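Local coordinates for LPXTG cell wall surface protein (Streptococcus gordonii, PDB 4IGB), which is a cell-wall-anchored surface protein, probably an adhesin, whose two N-terminal domains are contained in this chain, at residues 223-235 and 245-259. Numbering follows the deposited sequence.
Sequences RLMNNANVLVQEE and TQITGGSYNENNVSG. With NA (sodium ion), chain M.
A type I beta turn, N226 to N229, followed by a short connection to strand 232-235, packs against the C-terminal part of helix 250-256, the loop after it and the T245-Q246 loop that precedes the helix, within the N-terminal domain. V230 N gives the main backbone bond, to V257 O (3.0 Å, in the carbonyl plane), and T245 OG1 donates to V230 O at 2.6 Å, from above that carbonyl's plane. Threonine suits this place: its hydroxyl grips the backbone while CG2 meets V232 CG2. V257 holds CG1 opposite its own backbone N (chi1 170°), which lays that methyl 3.6 Å from V230 CG2, and turns CG2 to A228 CB. N226 OD1 accepts from A228 N within the turn, and N229 OD1 from L231 N in the connection, each an Asx turn: asparagine's short amide can reach the N-H two residues on. N226 CB lies 3.3 Å from N256 OD1, the amide planes 51° apart, and T21 O holds N226 ND2 as I23 N holds N256 OD1. L231 reaches S258 with both methyls, CD1 lying 3.7 Å from S258 O. Before the helix, T248 O joins D198 and D200 on the sodium ion. Between the turn and N256, one water accepts from N226 N and N229 ND2 and donates to N256 O at 2.7 Å.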
loop_
_atom_site.group_PDB
_atom_site.type_symbol
_atom_site.label_atom_id
_atom_site.label_comp_id
_atom_site.label_asym_id
_atom_site.label_seq_id
_atom_site.Cartn_x
_atom_site.Cartn_y
_atom_site.Cartn_z
ATOM N N ARG B 223 0.572 10.041 -6.343
ATOM C CA ARG B 223 -0.482 9.513 -7.198
ATOM C C ARG B 223 -0.005 9.400 -8.639
ATOM O O ARG B 223 0.310 10.404 -9.289
ATOM C CB ARG B 223 -1.737 10.377 -7.147
ATOM C CG ARG B 223 -2.874 9.817 -7.993
ATOM C CD ARG B 223 -3.435 10.856 -8.947
ATOM N NE ARG B 223 -2.485 11.208 -9.996
ATOM C CZ ARG B 223 -2.711 12.137 -10.921
ATOM N NH1 ARG B 223 -3.849 12.815 -10.919
ATOM N NH2 ARG B 223 -1.799 12.387 -11.849
ATOM N N LEU B 224 0.058 8.176 -9.141
ATOM C CA LEU B 224 0.538 7.965 -10.494
ATOM C C LEU B 224 -0.609 7.663 -11.445
ATOM O O LEU B 224 -1.464 6.845 -11.143
ATOM C CB LEU B 224 1.543 6.817 -10.533
ATOM C CG LEU B 224 1.911 6.397 -11.965
ATOM C CD1 LEU B 224 2.865 7.416 -12.575
ATOM C CD2 LEU B 224 2.525 5.008 -11.993
ATOM N N MET B 225 -0.621 8.339 -12.588
ATOM C CA MET B 225 -1.508 7.998 -13.692
ATOM C C MET B 225 -0.692 7.778 -14.945
ATOM O O MET B 225 0.403 8.307 -15.089
ATOM C CB MET B 225 -2.477 9.124 -13.998
ATOM C CG MET B 225 -3.655 9.240 -13.085
ATOM S SD MET B 225 -4.699 10.568 -13.681
ATOM C CE MET B 225 -6.083 10.434 -12.531
ATOM N N ASN B 226 -1.241 7.002 -15.859
ATOM C CA ASN B 226 -0.675 6.878 -17.190
ATOM C C ASN B 226 -1.315 7.949 -18.076
ATOM O O ASN B 226 -2.470 8.366 -17.846
ATOM C CB ASN B 226 -0.920 5.472 -17.726
ATOM C CG ASN B 226 -0.467 5.299 -19.171
ATOM O OD1 ASN B 226 -1.233 5.559 -20.088
ATOM N ND2 ASN B 226 0.768 4.834 -19.370
ATOM N N ASN B 227 -0.549 8.419 -19.061
ATOM C CA ASN B 227 -1.009 9.444 -20.000
ATOM C C ASN B 227 -2.403 9.201 -20.573
ATOM O O ASN B 227 -3.121 10.150 -20.903
ATOM C CB ASN B 227 -0.007 9.607 -21.149
ATOM C CG ASN B 227 1.275 10.291 -20.709
ATOM O OD1 ASN B 227 1.247 11.251 -19.927
ATOM N ND2 ASN B 227 2.409 9.804 -21.213
ATOM N N ALA B 228 -2.793 7.934 -20.671
ATOM C CA ALA B 228 -4.057 7.595 -21.325
ATOM C C ALA B 228 -5.251 7.613 -20.376
ATOM O O ALA B 228 -6.375 7.322 -20.772
ATOM C CB ALA B 228 -3.943 6.239 -22.021
ATOM N N ASN B 229 -5.013 7.966 -19.118
ATOM C CA ASN B 229 -6.104 8.019 -18.145
ATOM C C ASN B 229 -7.254 8.944 -18.562
ATOM O O ASN B 229 -7.013 10.075 -18.988
ATOM C CB ASN B 229 -5.570 8.457 -16.784
ATOM C CG ASN B 229 -6.586 8.259 -15.686
ATOM O OD1 ASN B 229 -7.547 9.015 -15.571
ATOM N ND2 ASN B 229 -6.395 7.213 -14.891
ATOM N N VAL B 230 -8.491 8.466 -18.415
ATOM C CA VAL B 230 -9.680 9.209 -18.817
ATOM C C VAL B 230 -10.653 9.427 -17.665
ATOM O O VAL B 230 -11.777 9.887 -17.873
ATOM C CB VAL B 230 -10.472 8.471 -19.919
ATOM C CG1 VAL B 230 -9.599 8.221 -21.157
ATOM C CG2 VAL B 230 -11.038 7.164 -19.378
ATOM N N LEU B 231 -10.233 9.084 -16.451
ATOM C CA LEU B 231 -11.089 9.267 -15.283
ATOM C C LEU B 231 -11.195 10.749 -14.970
ATOM O O LEU B 231 -10.238 11.500 -15.162
ATOM C CB LEU B 231 -10.510 8.525 -14.076
ATOM C CG LEU B 231 -10.215 7.042 -14.311
ATOM C CD1 LEU B 231 -9.586 6.432 -13.078
ATOM C CD2 LEU B 231 -11.478 6.297 -14.720
ATOM N N VAL B 232 -12.359 11.184 -14.509
ATOM C CA VAL B 232 -12.451 12.539 -14.000
ATOM C C VAL B 232 -11.941 12.538 -12.554
ATOM O O VAL B 232 -12.378 11.718 -11.736
ATOM C CB VAL B 232 -13.891 13.075 -14.059
ATOM C CG1 VAL B 232 -14.053 14.298 -13.168
ATOM C CG2 VAL B 232 -14.273 13.402 -15.499
ATOM N N GLN B 233 -11.000 13.428 -12.248
ATOM C CA GLN B 233 -10.519 13.566 -10.884
ATOM C C GLN B 233 -11.204 14.757 -10.248
ATOM O O GLN B 233 -11.077 15.891 -10.701
ATOM C CB GLN B 233 -9.004 13.724 -10.802
ATOM C CG GLN B 233 -8.533 13.953 -9.362
ATOM C CD GLN B 233 -7.029 13.902 -9.220
ATOM O OE1 GLN B 233 -6.356 13.090 -9.868
ATOM N NE2 GLN B 233 -6.485 14.783 -8.383
ATOM N N GLU B 234 -11.939 14.491 -9.190
ATOM C CA GLU B 234 -12.774 15.507 -8.617
ATOM C C GLU B 234 -12.380 15.711 -7.170
ATOM O O GLU B 234 -12.560 14.822 -6.345
ATOM C CB GLU B 234 -14.219 15.059 -8.720
ATOM C CG GLU B 234 -15.178 15.834 -7.874
ATOM C CD GLU B 234 -16.589 15.355 -8.091
ATOM O OE1 GLU B 234 -17.107 15.563 -9.213
ATOM O OE2 GLU B 234 -17.158 14.744 -7.154
ATOM N N GLU B 235 -11.851 16.889 -6.868
ATOM C CA GLU B 235 -11.381 17.188 -5.523
ATOM C C GLU B 235 -12.380 18.023 -4.730
ATOM O O GLU B 235 -12.621 19.199 -5.038
ATOM C CB GLU B 235 -10.027 17.893 -5.587
ATOM C CG GLU B 235 -8.894 16.957 -5.967
ATOM C CD GLU B 235 -7.634 17.679 -6.368
ATOM O OE1 GLU B 235 -7.546 18.907 -6.152
ATOM O OE2 GLU B 235 -6.726 17.015 -6.899
ATOM N N THR B 245 -15.585 7.416 -16.891
ATOM C CA THR B 245 -16.086 8.138 -18.058
ATOM C C THR B 245 -16.377 7.229 -19.251
ATOM O O THR B 245 -17.129 7.609 -20.146
ATOM C CB THR B 245 -15.135 9.269 -18.509
ATOM O OG1 THR B 245 -13.866 8.714 -18.882
ATOM C CG2 THR B 245 -14.936 10.277 -17.387
ATOM N N GLN B 246 -15.794 6.033 -19.274
ATOM C CA GLN B 246 -15.990 5.153 -20.421
ATOM C C GLN B 246 -15.640 3.702 -20.133
ATOM O O GLN B 246 -14.892 3.401 -19.203
ATOM C CB GLN B 246 -15.178 5.651 -21.619
ATOM C CG GLN B 246 -13.684 5.783 -21.342
ATOM C CD GLN B 246 -12.869 5.986 -22.613
ATOM O OE1 GLN B 246 -12.685 7.115 -23.088
ATOM N NE2 GLN B 246 -12.374 4.885 -23.170
ATOM N N ILE B 247 -16.190 2.808 -20.948
ATOM C CA ILE B 247 -15.878 1.389 -20.872
ATOM C C ILE B 247 -14.410 1.160 -21.191
ATOM O O ILE B 247 -13.861 1.794 -22.088
ATOM C CB ILE B 247 -16.721 0.603 -21.873
ATOM C CG1 ILE B 247 -18.195 0.945 -21.686
ATOM C CG2 ILE B 247 -16.506 -0.891 -21.696
ATOM C CD1 ILE B 247 -18.744 0.420 -20.401
ATOM N N THR B 248 -13.773 0.270 -20.443
ATOM C CA THR B 248 -12.398 -0.135 -20.717
ATOM C C THR B 248 -12.318 -1.643 -20.615
ATOM O O THR B 248 -12.820 -2.229 -19.656
ATOM C CB THR B 248 -11.390 0.455 -19.696
ATOM O OG1 THR B 248 -11.851 0.193 -18.362
ATOM C CG2 THR B 248 -11.241 1.954 -19.892
ATOM N N GLY B 249 -11.679 -2.278 -21.591
ATOM C CA GLY B 249 -11.518 -3.716 -21.547
ATOM C C GLY B 249 -10.063 -4.121 -21.613
ATOM O O GLY B 249 -9.238 -3.418 -22.203
ATOM N N GLY B 250 -9.749 -5.261 -21.006
ATOM C CA GLY B 250 -8.390 -5.767 -20.985
ATOM C C GLY B 250 -7.525 -5.129 -19.910
ATOM O O GLY B 250 -7.695 -3.958 -19.563
ATOM N N SER B 251 -6.580 -5.904 -19.402
ATOM C CA SER B 251 -5.678 -5.470 -18.343
ATOM C C SER B 251 -5.014 -4.115 -18.593
ATOM O O SER B 251 -5.047 -3.238 -17.726
ATOM C CB SER B 251 -4.598 -6.519 -18.124
ATOM O OG SER B 251 -3.659 -6.062 -17.167
ATOM N N TYR B 252 -4.396 -3.953 -19.762
ATOM C CA TYR B 252 -3.701 -2.718 -20.085
ATOM C C TYR B 252 -4.593 -1.490 -19.893
ATOM O O TYR B 252 -4.242 -0.559 -19.173
ATOM C CB TYR B 252 -3.143 -2.737 -21.517
ATOM C CG TYR B 252 -2.304 -1.516 -21.800
ATOM C CD1 TYR B 252 -0.940 -1.524 -21.565
ATOM C CD2 TYR B 252 -2.884 -0.336 -22.252
ATOM C CE1 TYR B 252 -0.170 -0.408 -21.796
ATOM C CE2 TYR B 252 -2.120 0.793 -22.475
ATOM C CZ TYR B 252 -0.760 0.747 -22.249
ATOM O OH TYR B 252 0.020 1.860 -22.466
ATOM N N ASN B 253 -5.747 -1.485 -20.545
ATOM C CA ASN B 253 -6.640 -0.353 -20.448
ATOM C C ASN B 253 -7.228 -0.167 -19.052
ATOM O O ASN B 253 -7.404 0.962 -18.589
ATOM C CB ASN B 253 -7.744 -0.457 -21.506
ATOM C CG ASN B 253 -7.198 -0.289 -22.915
ATOM O OD1 ASN B 253 -6.082 0.201 -23.093
ATOM N ND2 ASN B 253 -7.979 -0.692 -23.921
ATOM N N GLU B 254 -7.530 -1.272 -18.380
ATOM C CA GLU B 254 -8.116 -1.203 -17.041
ATOM C C GLU B 254 -7.183 -0.552 -16.022
ATOM O O GLU B 254 -7.637 0.137 -15.104
ATOM C CB GLU B 254 -8.560 -2.586 -16.572
ATOM C CG GLU B 254 -9.752 -3.101 -17.372
ATOM C CD GLU B 254 -10.154 -4.497 -16.981
ATOM O OE1 GLU B 254 -9.550 -5.039 -16.047
ATOM O OE2 GLU B 254 -11.077 -5.057 -17.604
ATOM N N ASN B 255 -5.887 -0.760 -16.203
ATOM C CA ASN B 255 -4.873 -0.140 -15.362
ATOM C C ASN B 255 -4.533 1.270 -15.824
ATOM O O ASN B 255 -4.481 2.205 -15.023
ATOM C CB ASN B 255 -3.597 -0.974 -15.381
ATOM C CG ASN B 255 -3.697 -2.208 -14.531
ATOM O OD1 ASN B 255 -3.319 -2.203 -13.353
ATOM N ND2 ASN B 255 -4.229 -3.278 -15.112
ATOM N N ASN B 256 -4.291 1.413 -17.123
ATOM C CA ASN B 256 -3.792 2.675 -17.668
ATOM C C ASN B 256 -4.862 3.699 -18.040
ATOM O O ASN B 256 -4.671 4.895 -17.840
ATOM C CB ASN B 256 -2.846 2.400 -18.845
ATOM C CG ASN B 256 -1.578 1.666 -18.409
ATOM O OD1 ASN B 256 -0.840 2.142 -17.541
ATOM N ND2 ASN B 256 -1.339 0.490 -18.986
ATOM N N VAL B 257 -5.983 3.235 -18.585
ATOM C CA VAL B 257 -7.050 4.134 -18.985
ATOM C C VAL B 257 -8.062 4.398 -17.862
ATOM O O VAL B 257 -8.526 5.535 -17.674
ATOM C CB VAL B 257 -7.805 3.596 -20.216
ATOM C CG1 VAL B 257 -9.060 4.417 -20.465
ATOM C CG2 VAL B 257 -6.883 3.594 -21.454
ATOM N N SER B 258 -8.420 3.352 -17.123
ATOM C CA SER B 258 -9.430 3.494 -16.082
ATOM C C SER B 258 -8.915 3.126 -14.679
ATOM O O SER B 258 -9.705 2.808 -13.798
ATOM C CB SER B 258 -10.660 2.657 -16.425
ATOM O OG SER B 258 -10.337 1.269 -16.493
ATOM N N GLY B 259 -7.604 3.202 -14.470
ATOM C CA GLY B 259 -7.024 2.909 -13.168
ATOM C C GLY B 259 -5.913 3.865 -12.770
ATOM O O GLY B 259 -5.570 4.778 -13.517
HETATM NA NA NA M . -14.543 -3.156 -18.017
HETATM O O HOH W 1 -3.853 5.721 -15.440
HETATM O O HOH W 2 -0.760 4.881 -22.617
HETATM O O HOH W 3 -13.447 -5.332 -17.791
#